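Local coordinates for D,D-dipeptidase/D,D-carboxypeptidase (Enterococcus faecalis, PDB 4MUQ), which acts as a zinc-dependent D,D-dipeptidase of vancomycin resistance, hydrolysing the dipeptide D-Ala-D-Ala and probably also trimming D-Ala from peptide ends, at residues Q80-Y84 with V100-S106; L112-L116 with W167-Y171. All coordinates share one frame; numbering follows the deposited sequence.

In the fold
From the N terminus, the chain passes strand 68-72 and enters helix 77-91, whose first half supplies one side of contact 1. The almost wholly helical run through helix 93-99 then folds back, and the loop 100-106 closes on helix 77-91. Contact 2 opens only after this short loop is complete: it pairs segments 112-116 and 167-171, and the 50 residues between them include helix 134-142 and strand 148-150. The two closures therefore follow in series and do not touch, their nearest atoms lying about 6 Å apart. The bound phosphinate joins them, its carboxylate held at contact 1 and its phosphinate oxygens on the zinc at contact 2.

Contact 1: residues Q80-Y84 with V100-S106. With LY0 ((2R)-3-[(R)-[(1R)-1-aminoethyl](hydroxy)phosphoryl]-2-methylpropanoic acid), chain C; 2D8 ((2R)-3-[(R)-[(1S)-1-aminoethyl](hydroxy)phosphoryl]-2-methylpropanoic acid), chain D.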
ATOM      1  N   GLN A  80       8.398  14.118   6.483  1.00  9.94           N
ATOM      2  CA  GLN A  80       8.405  13.011   7.425  1.00  9.33           C
ATOM      3  C   GLN A  80       9.378  13.275   8.583  1.00  9.63           C
ATOM      4  O   GLN A  80       9.098  12.949   9.748  1.00  9.75           O
ATOM      5  CB  GLN A  80       8.764  11.710   6.705  1.00  9.76           C
ATOM      6  CG  GLN A  80       8.677  10.472   7.586  1.00  8.68           C
ATOM      7  CD  GLN A  80       7.239  10.118   7.932  1.00  9.83           C
ATOM      8  OE1 GLN A  80       6.300  10.553   7.256  1.00  9.51           O
ATOM      9  NE2 GLN A  80       7.062   9.326   8.985  1.00  9.47           N
ATOM     10  N   THR A  81      10.511  13.881   8.254  1.00  9.30           N
ATOM     11  CA  THR A  81      11.515  14.233   9.253  1.00  9.99           C
ATOM     12  C   THR A  81      10.953  15.258  10.236  1.00  9.88           C
ATOM     13  O   THR A  81      11.106  15.120  11.467  1.00 10.58           O
ATOM     14  CB  THR A  81      12.780  14.782   8.577  1.00  9.13           C
ATOM     15  OG1 THR A  81      13.284  13.793   7.658  1.00 10.22           O
ATOM     16  CG2 THR A  81      13.869  15.080   9.581  1.00 11.10           C
ATOM     17  N   ALA A  82      10.278  16.281   9.705  1.00  9.69           N
ATOM     18  CA  ALA A  82       9.654  17.295  10.563  1.00 10.89           C
ATOM     19  C   ALA A  82       8.588  16.683  11.471  1.00  9.93           C
ATOM     20  O   ALA A  82       8.487  17.046  12.648  1.00 11.18           O
ATOM     21  CB  ALA A  82       9.054  18.420   9.716  1.00 12.13           C
ATOM     22  N   ILE A  83       7.800  15.758  10.939  1.00  9.03           N
ATOM     23  CA  ILE A  83       6.756  15.145  11.757  1.00  8.42           C
ATOM     24  C   ILE A  83       7.401  14.340  12.876  1.00  9.94           C
ATOM     25  O   ILE A  83       6.996  14.449  14.035  1.00 10.81           O
ATOM     26  CB  ILE A  83       5.812  14.255  10.933  1.00 10.45           C
ATOM     27  CG1 ILE A  83       4.959  15.118  10.006  1.00 12.88           C
ATOM     28  CG2 ILE A  83       4.927  13.385  11.842  1.00 10.98           C
ATOM     29  CD1 ILE A  83       4.290  14.308   8.906  1.00 15.01           C
ATOM     30  N   TYR A  84       8.415  13.553  12.535  1.00  8.55           N
ATOM     31  CA  TYR A  84       9.086  12.707  13.520  1.00  8.88           C
ATOM     32  C   TYR A  84       9.718  13.569  14.617  1.00  9.39           C
ATOM     33  O   TYR A  84       9.488  13.347  15.811  1.00  8.99           O
ATOM     34  CB  TYR A  84      10.122  11.805  12.833  1.00  9.20           C
ATOM     35  CG  TYR A  84      10.654  10.714  13.727  1.00  9.89           C
ATOM     36  CD1 TYR A  84      10.113   9.438  13.683  1.00  9.50           C
ATOM     37  CD2 TYR A  84      11.707  10.951  14.608  1.00 11.23           C
ATOM     38  CE1 TYR A  84      10.590   8.423  14.502  1.00 12.19           C
ATOM     39  CE2 TYR A  84      12.178   9.950  15.446  1.00 12.88           C
ATOM     40  CZ  TYR A  84      11.623   8.687  15.369  1.00 14.52           C
ATOM     41  OH  TYR A  84      12.103   7.693  16.200  1.00 17.10           O
ATOM     42  N   VAL A 100       4.978   7.077  14.552  1.00 10.57           N
ATOM     43  CA  VAL A 100       5.552   7.801  13.427  1.00 11.43           C
ATOM     44  C   VAL A 100       6.678   6.959  12.836  1.00  9.93           C
ATOM     45  O   VAL A 100       7.631   6.614  13.535  1.00 11.29           O
ATOM     46  CB  VAL A 100       6.111   9.184  13.828  1.00  9.87           C
ATOM     47  CG1 VAL A 100       6.518   9.928  12.577  1.00 12.06           C
ATOM     48  CG2 VAL A 100       5.075  10.003  14.620  1.00 11.52           C
ATOM     49  N   ALA A 101       6.594   6.630  11.546  1.00  9.16           N
ATOM     50  CA  ALA A 101       7.685   5.908  10.919  1.00  9.19           C
ATOM     51  C   ALA A 101       8.965   6.748  10.855  1.00  8.86           C
ATOM     52  O   ALA A 101       8.914   7.970  10.727  1.00  9.42           O
ATOM     53  CB  ALA A 101       7.292   5.459   9.516  1.00 11.25           C
ATOM     54  N   LEU A 102      10.103   6.092  10.970  1.00 10.25           N
ATOM     55  CA  LEU A 102      11.376   6.764  10.721  1.00  8.63           C
ATOM     56  C   LEU A 102      11.388   7.372   9.315  1.00 11.05           C
ATOM     57  O   LEU A 102      10.818   6.808   8.374  1.00 10.46           O
ATOM     58  CB  LEU A 102      12.523   5.767  10.838  1.00 10.89           C
ATOM     59  CG  LEU A 102      12.864   5.214  12.222  1.00 15.88           C
ATOM     60  CD1 LEU A 102      13.813   4.019  12.090  1.00 20.05           C
ATOM     61  CD2 LEU A 102      13.487   6.301  13.066  1.00 17.38           C
ATOM     62  N   PRO A 103      12.052   8.522   9.154  1.00  9.40           N
ATOM     63  CA  PRO A 103      12.254   9.045   7.810  1.00  8.19           C
ATOM     64  C   PRO A 103      12.900   7.981   6.917  1.00  8.87           C
ATOM     65  O   PRO A 103      13.837   7.288   7.339  1.00  9.79           O
ATOM     66  CB  PRO A 103      13.207  10.219   8.049  1.00 10.82           C
ATOM     67  CG  PRO A 103      12.843  10.686   9.411  1.00 13.86           C
ATOM     68  CD  PRO A 103      12.568   9.430  10.191  1.00 12.00           C
ATOM     69  N   ASN A 104      12.396   7.878   5.688  1.00  8.85           N
ATOM     70  CA  ASN A 104      12.778   6.850   4.722  1.00  9.15           C
ATOM     71  C   ASN A 104      12.264   5.457   5.055  1.00  9.58           C
ATOM     72  O   ASN A 104      12.635   4.501   4.403  1.00 11.97           O
ATOM     73  CB  ASN A 104      14.275   6.856   4.401  1.00 10.81           C
ATOM     74  CG  ASN A 104      14.640   7.948   3.426  1.00 12.21           C
ATOM     75  OD1 ASN A 104      13.776   8.468   2.704  1.00 12.95           O
ATOM     76  ND2 ASN A 104      15.902   8.307   3.405  1.00 15.57           N
ATOM     77  N   HIS A 105      11.388   5.362   6.049  1.00  9.42           N
ATOM     78  CA  HIS A 105      10.734   4.086   6.364  1.00 10.71           C
ATOM     79  C   HIS A 105       9.227   4.258   6.406  1.00  9.66           C
ATOM     80  O   HIS A 105       8.514   3.394   6.941  1.00 11.28           O
ATOM     81  CB  HIS A 105      11.223   3.538   7.713  1.00  9.81           C
ATOM     82  CG  HIS A 105      12.690   3.250   7.746  1.00 10.19           C
ATOM     83  ND1 HIS A 105      13.201   1.973   7.666  1.00 11.63           N
ATOM     84  CD2 HIS A 105      13.761   4.078   7.819  1.00 11.07           C
ATOM     85  CE1 HIS A 105      14.520   2.024   7.716  1.00 14.64           C
ATOM     86  NE2 HIS A 105      14.885   3.293   7.806  1.00 15.23           N
ATOM     87  N   SER A 106       8.723   5.374   5.878  1.00  9.00           N
ATOM     88  CA  SER A 106       7.279   5.651   5.861  1.00  8.49           C
ATOM     89  C   SER A 106       6.652   5.335   4.511  1.00  8.65           C
ATOM     90  O   SER A 106       7.160   5.751   3.466  1.00  9.65           O
ATOM     91  CB  SER A 106       7.024   7.128   6.147  1.00  9.33           C
ATOM     92  OG  SER A 106       5.645   7.450   5.966  1.00  9.99           O
TER
HETATM   93  P   LY0 C 302       1.005   7.896  10.240  0.50 38.18           P
HETATM   94  C1  LY0 C 302       2.085   9.979  11.425  0.50 15.46           C
HETATM   95  N1  LY0 C 302       0.496   8.817  12.688  0.50 13.59           N
HETATM   96  C2  LY0 C 302       0.738   9.286  11.382  0.50 37.53           C
HETATM   97  C4  LY0 C 302       2.318   6.808  10.863  0.50 14.68           C
HETATM   98  C5  LY0 C 302       2.996   5.992   9.805  0.50  9.33           C
HETATM   99  C6  LY0 C 302       4.036   6.836   9.086  0.50  8.65           C
HETATM  100  C7  LY0 C 302       3.609   4.769  10.464  0.50  8.72           C
HETATM  101  O31 LY0 C 302       1.467   8.459   8.876  0.50  9.88           O
HETATM  102  O32 LY0 C 302      -0.352   7.166   9.976  0.50  5.61           O
HETATM  103  O61 LY0 C 302       4.230   6.586   7.907  0.50 28.15           O
HETATM  104  O62 LY0 C 302       4.649   7.688   9.707  0.50  5.57           O
HETATM  105  C4  2D8 D 303       2.318   6.798  10.860  0.50 14.51           C
HETATM  106  C5  2D8 D 303       2.997   5.988   9.802  0.50 11.43           C
HETATM  107  C6  2D8 D 303       4.036   6.836   9.084  0.50 17.69           C
HETATM  108  C7  2D8 D 303       3.610   4.768  10.463  0.50 16.13           C
HETATM  109  N1  2D8 D 303      -0.359   9.982  11.109  0.50 16.78           N
HETATM  110  P   2D8 D 303       1.006   7.889  10.242  0.50  5.77           P
HETATM  111  C1  2D8 D 303       2.056   9.983  11.443  0.50 23.25           C
HETATM  112  C2  2D8 D 303       0.756   9.204  11.468  0.50  9.95           C
HETATM  113  O31 2D8 D 303       1.473   8.473   8.889  0.50 51.75           O
HETATM  114  O32 2D8 D 303      -0.355   7.167   9.976  0.50 42.59           O
HETATM  115  O61 2D8 D 303       4.230   6.586   7.907  0.50  5.05           O
HETATM  116  O62 2D8 D 303       4.649   7.688   9.707  0.50 27.78           O
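Q80 reaches from helix 77-91 into the loop 100-106, where its amide nitrogen NE2 donates to the carbonyl O of A101 at 2.9 Å. The acceptor lies in the amide plane of Q80, 3° out of it. The second donor direction of NE2 serves carboxylate oxygen O62 of the phosphinate inhibitor, 3.0 Å away in both modelled epimers, LY0 and 2D8. The backbone N of A101 also donates to O62, at 2.9 Å, and thus O62 takes two N-H donors while A101 is engaged through both its N and its O. The other carboxylate oxygen, O61, is 2.6 Å from S106 OG; R75 NH2 also hydrogen-bonds the inhibitor.

R75 also bonds OE1 of Q80, which helps fix the rotation of the amide. The Q80 side chain bends at chi2 (70°), bringing CG against P103 CA and CD to 3.5 Å from S106 CB. Behind this polar layer, Y84 lies alongside L102, Y84 CZ 3.8 Å from L102 CD2, with V100 O at the ring edge. CG1 of V100, anti to the backbone N (chi1 -173°), fits between I83 CG2 and Y84 CD1. P103 packs across T81, whose hydroxyl bonds L77 O. The cluster of Q80 NE2, A101 N and S106 OG is suited to the C-terminal carboxylate of a D-Ala-D-Ala substrate, which the inhibitor mimics.

Contact 2: residues L112-L116 with W167-Y171; sequences LAIDL and WHFRY. With ZN (zinc ion), chain B; LY0 ((2R)-3-[(R)-[(1R)-1-aminoethyl](hydroxy)phosphoryl]-2-methylpropanoic acid), chain C; 2D8 ((2R)-3-[(R)-[(1S)-1-aminoethyl](hydroxy)phosphoryl]-2-methylpropanoic acid), chain D.
Strands 113-116 and 168-171 run antiparallel, their axes 4.7 Å apart at closest approach and at 152°, with I114 and F169 as a hydrogen-bonded pair flanked by the non-hydrogen-bonded pairs A113-R170 and D115-H168. Further backbone bonds run Y171 N to L112 O and L116 N to W167 O. On the face with A113, D115 and H168 carry the zinc: D115 binds it through OD1 at 2.0 Å and OD2 at 2.4 Å, and H168 through ND1 at 2.1 Å. The carboxylate and imidazole planes are 54° apart, and E107 accepts from H168 NE2, orienting the ring.

The two strands are the central pair of a four-stranded antiparallel sheet, and with H108 they complete the protein ligands of this hedgehog/DD-peptidase fold site. Both phosphinate oxygens also reach the metal. W167, with CG between backbone N and carbonyl carbon (chi1 58°), lies beside D115, its ring nearly perpendicular to the carboxylate; NE1 donates to O32 of LY0, 2.9 Å away. On the face with I114, F169 crosses L116 at about a right angle, F169 CD2 4.1 Å from L116 CD1. On the zinc-bearing face, R170 crosses L112 obliquely near CD1; NE bonds Y171 O, NH2 N17 O and L19 O, NH1 salt-bridges E107.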
ATOM      1  N   LEU A 112       1.512   5.757  -1.960  1.00  8.36           N
ATOM      2  CA  LEU A 112       0.552   4.648  -1.884  1.00  8.17           C
ATOM      3  C   LEU A 112      -0.259   4.640  -0.601  1.00  8.95           C
ATOM      4  O   LEU A 112      -1.155   3.818  -0.451  1.00  9.45           O
ATOM      5  CB  LEU A 112       1.296   3.315  -2.005  1.00  8.46           C
ATOM      6  CG  LEU A 112       2.121   3.104  -3.282  1.00  9.92           C
ATOM      7  CD1 LEU A 112       2.914   1.806  -3.179  1.00 11.61           C
ATOM      8  CD2 LEU A 112       1.253   3.090  -4.547  1.00 13.16           C
ATOM      9  N   ALA A 113       0.052   5.540   0.332  1.00  8.43           N
ATOM     10  CA  ALA A 113      -0.615   5.522   1.635  1.00  9.50           C
ATOM     11  C   ALA A 113      -1.386   6.790   1.881  1.00  9.37           C
ATOM     12  O   ALA A 113      -0.969   7.874   1.501  1.00 10.04           O
ATOM     13  CB  ALA A 113       0.401   5.302   2.748  1.00 10.63           C
ATOM     14  N   ILE A 114      -2.514   6.635   2.553  1.00  9.44           N
ATOM     15  CA  ILE A 114      -3.341   7.774   2.895  1.00  9.90           C
ATOM     16  C   ILE A 114      -3.889   7.619   4.307  1.00  9.61           C
ATOM     17  O   ILE A 114      -4.290   6.533   4.720  1.00 10.08           O
ATOM     18  CB  ILE A 114      -4.461   7.981   1.850  1.00 11.50           C
ATOM     19  CG1 ILE A 114      -5.191   9.297   2.117  1.00 16.45           C
ATOM     20  CG2 ILE A 114      -5.418   6.793   1.801  1.00 13.72           C
ATOM     21  CD1 ILE A 114      -5.604  10.038   0.868  1.00 27.45           C
ATOM     22  N   ASP A 115      -3.889   8.734   5.041  1.00  9.51           N
ATOM     23  CA  ASP A 115      -4.565   8.823   6.327  1.00  9.83           C
ATOM     24  C   ASP A 115      -5.904   9.494   6.087  1.00 12.07           C
ATOM     25  O   ASP A 115      -5.964  10.564   5.472  1.00 12.06           O
ATOM     26  CB  ASP A 115      -3.716   9.622   7.330  1.00 11.75           C
ATOM     27  CG  ASP A 115      -2.400   8.929   7.672  1.00 14.06           C
ATOM     28  OD1 ASP A 115      -2.327   7.720   7.530  1.00 12.39           O
ATOM     29  OD2 ASP A 115      -1.392   9.552   8.061  1.00 19.44           O
ATOM     30  N   LEU A 116      -6.972   8.871   6.579  1.00 10.78           N
ATOM     31  CA  LEU A 116      -8.323   9.380   6.414  1.00 11.35           C
ATOM     32  C   LEU A 116      -8.940   9.739   7.766  1.00 12.97           C
ATOM     33  O   LEU A 116      -8.591   9.152   8.798  1.00 15.10           O
ATOM     34  CB  LEU A 116      -9.203   8.325   5.742  1.00 13.51           C
ATOM     35  CG  LEU A 116      -8.720   7.861   4.369  1.00 11.92           C
ATOM     36  CD1 LEU A 116      -9.575   6.704   3.892  1.00 15.31           C
ATOM     37  CD2 LEU A 116      -8.775   9.005   3.367  1.00 16.64           C
ATOM     38  N   TRP A 167      -6.708   4.751  11.026  1.00 10.92           N
ATOM     39  CA  TRP A 167      -6.862   5.744   9.952  1.00 11.52           C
ATOM     40  C   TRP A 167      -5.971   5.573   8.730  1.00 10.86           C
ATOM     41  O   TRP A 167      -6.184   6.270   7.743  1.00 10.85           O
ATOM     42  CB  TRP A 167      -6.583   7.143  10.508  1.00 12.26           C
ATOM     43  CG  TRP A 167      -5.195   7.237  11.095  1.00 12.87           C
ATOM     44  CD1 TRP A 167      -4.020   7.439  10.419  1.00 13.49           C
ATOM     45  CD2 TRP A 167      -4.840   7.097  12.479  1.00 12.52           C
ATOM     46  NE1 TRP A 167      -2.964   7.432  11.298  1.00 14.60           N
ATOM     47  CE2 TRP A 167      -3.439   7.231  12.569  1.00 17.05           C
ATOM     48  CE3 TRP A 167      -5.574   6.866  13.649  1.00 15.21           C
ATOM     49  CZ2 TRP A 167      -2.755   7.136  13.783  1.00 15.95           C
ATOM     50  CZ3 TRP A 167      -4.891   6.781  14.862  1.00 18.46           C
ATOM     51  CH2 TRP A 167      -3.492   6.899  14.911  1.00 17.56           C
ATOM     52  N   HIS A 168      -4.959   4.707   8.805  1.00  9.62           N
ATOM     53  CA  HIS A 168      -3.917   4.628   7.780  1.00  9.38           C
ATOM     54  C   HIS A 168      -4.152   3.472   6.813  1.00  9.23           C
ATOM     55  O   HIS A 168      -4.173   2.298   7.212  1.00 10.52           O
ATOM     56  CB  HIS A 168      -2.537   4.535   8.455  1.00  9.97           C
ATOM     57  CG  HIS A 168      -1.389   4.404   7.503  1.00  8.84           C
ATOM     58  ND1 HIS A 168      -0.410   5.372   7.372  1.00 10.63           N
ATOM     59  CD2 HIS A 168      -1.031   3.391   6.681  1.00  9.66           C
ATOM     60  CE1 HIS A 168       0.487   4.963   6.490  1.00 12.07           C
ATOM     61  NE2 HIS A 168       0.136   3.762   6.064  1.00  9.69           N
ATOM     62  N   PHE A 169      -4.316   3.812   5.535  1.00  8.53           N
ATOM     63  CA  PHE A 169      -4.615   2.804   4.514  1.00  9.66           C
ATOM     64  C   PHE A 169      -3.532   2.780   3.460  1.00  9.25           C
ATOM     65  O   PHE A 169      -3.006   3.815   3.064  1.00  9.98           O
ATOM     66  CB  PHE A 169      -5.996   3.070   3.895  1.00 10.41           C
ATOM     67  CG  PHE A 169      -7.111   2.783   4.841  1.00 11.15           C
ATOM     68  CD1 PHE A 169      -7.741   1.547   4.823  1.00 13.39           C
ATOM     69  CD2 PHE A 169      -7.473   3.705   5.809  1.00 11.61           C
ATOM     70  CE1 PHE A 169      -8.757   1.241   5.723  1.00 14.60           C
ATOM     71  CE2 PHE A 169      -8.477   3.408   6.721  1.00 14.49           C
ATOM     72  CZ  PHE A 169      -9.121   2.167   6.673  1.00 15.61           C
ATOM     73  N   ARG A 170      -3.199   1.575   3.015  1.00  8.52           N
ATOM     74  CA  ARG A 170      -2.130   1.367   2.044  1.00  9.32           C
ATOM     75  C   ARG A 170      -2.683   0.716   0.786  1.00  8.25           C
ATOM     76  O   ARG A 170      -3.410  -0.286   0.870  1.00  9.55           O
ATOM     77  CB  ARG A 170      -1.048   0.475   2.674  1.00  9.33           C
ATOM     78  CG  ARG A 170      -0.071  -0.181   1.689  1.00  9.18           C
ATOM     79  CD  ARG A 170       0.808   0.806   0.944  1.00  8.99           C
ATOM     80  NE  ARG A 170       1.512   0.086  -0.118  1.00  8.96           N
ATOM     81  CZ  ARG A 170       2.694  -0.503   0.027  1.00 10.44           C
ATOM     82  NH1 ARG A 170       3.356  -0.423   1.172  1.00 10.05           N
ATOM     83  NH2 ARG A 170       3.223  -1.174  -0.997  1.00  9.75           N
ATOM     84  N   TYR A 171      -2.377   1.297  -0.371  1.00  8.81           N
ATOM     85  CA  TYR A 171      -2.732   0.671  -1.637  1.00  8.35           C
ATOM     86  C   TYR A 171      -1.693  -0.377  -2.006  1.00  8.91           C
ATOM     87  O   TYR A 171      -0.500  -0.058  -2.121  1.00 10.07           O
ATOM     88  CB  TYR A 171      -2.809   1.717  -2.737  1.00 10.11           C
ATOM     89  CG  TYR A 171      -3.243   1.159  -4.067  1.00 10.65           C
ATOM     90  CD1 TYR A 171      -4.581   0.949  -4.333  1.00 12.21           C
ATOM     91  CD2 TYR A 171      -2.310   0.847  -5.047  1.00 12.03           C
ATOM     92  CE1 TYR A 171      -4.989   0.443  -5.552  1.00 14.17           C
ATOM     93  CE2 TYR A 171      -2.708   0.349  -6.281  1.00 13.92           C
ATOM     94  CZ  TYR A 171      -4.051   0.149  -6.519  1.00 14.40           C
ATOM     95  OH  TYR A 171      -4.474  -0.356  -7.732  1.00 16.77           O
TER
HETATM   96 ZN    ZN B 301      -0.408   7.404   7.801  0.66 10.28          ZN
HETATM   97  P   LY0 C 302       1.005   7.896  10.240  0.50 38.18           P
HETATM   98  C1  LY0 C 302       2.085   9.979  11.425  0.50 15.46           C
HETATM   99  N1  LY0 C 302       0.496   8.817  12.688  0.50 13.59           N
HETATM  100  C2  LY0 C 302       0.738   9.286  11.382  0.50 37.53           C
HETATM  101  C4  LY0 C 302       2.318   6.808  10.863  0.50 14.68           C
HETATM  102  C5  LY0 C 302       2.996   5.992   9.805  0.50  9.33           C
HETATM  103  C6  LY0 C 302       4.036   6.836   9.086  0.50  8.65           C
HETATM  104  C7  LY0 C 302       3.609   4.769  10.464  0.50  8.72           C
HETATM  105  O31 LY0 C 302       1.467   8.459   8.876  0.50  9.88           O
HETATM  106  O32 LY0 C 302      -0.352   7.166   9.976  0.50  5.61           O
HETATM  107  O61 LY0 C 302       4.230   6.586   7.907  0.50 28.15           O
HETATM  108  O62 LY0 C 302       4.649   7.688   9.707  0.50  5.57           O
HETATM  109  C4  2D8 D 303       2.318   6.798  10.860  0.50 14.51           C
HETATM  110  C5  2D8 D 303       2.997   5.988   9.802  0.50 11.43           C
HETATM  111  C6  2D8 D 303       4.036   6.836   9.084  0.50 17.69           C
HETATM  112  C7  2D8 D 303       3.610   4.768  10.463  0.50 16.13           C
HETATM  113  N1  2D8 D 303      -0.359   9.982  11.109  0.50 16.78           N
HETATM  114  P   2D8 D 303       1.006   7.889  10.242  0.50  5.77           P
HETATM  115  C1  2D8 D 303       2.056   9.983  11.443  0.50 23.25           C
HETATM  116  C2  2D8 D 303       0.756   9.204  11.468  0.50  9.95           C
HETATM  117  O31 2D8 D 303       1.473   8.473   8.889  0.50 51.75           O
HETATM  118  O32 2D8 D 303      -0.355   7.167   9.976  0.50 42.59           O
HETATM  119  O61 2D8 D 303       4.230   6.586   7.907  0.50  5.05           O
HETATM  120  O62 2D8 D 303       4.649   7.688   9.707  0.50 27.78           O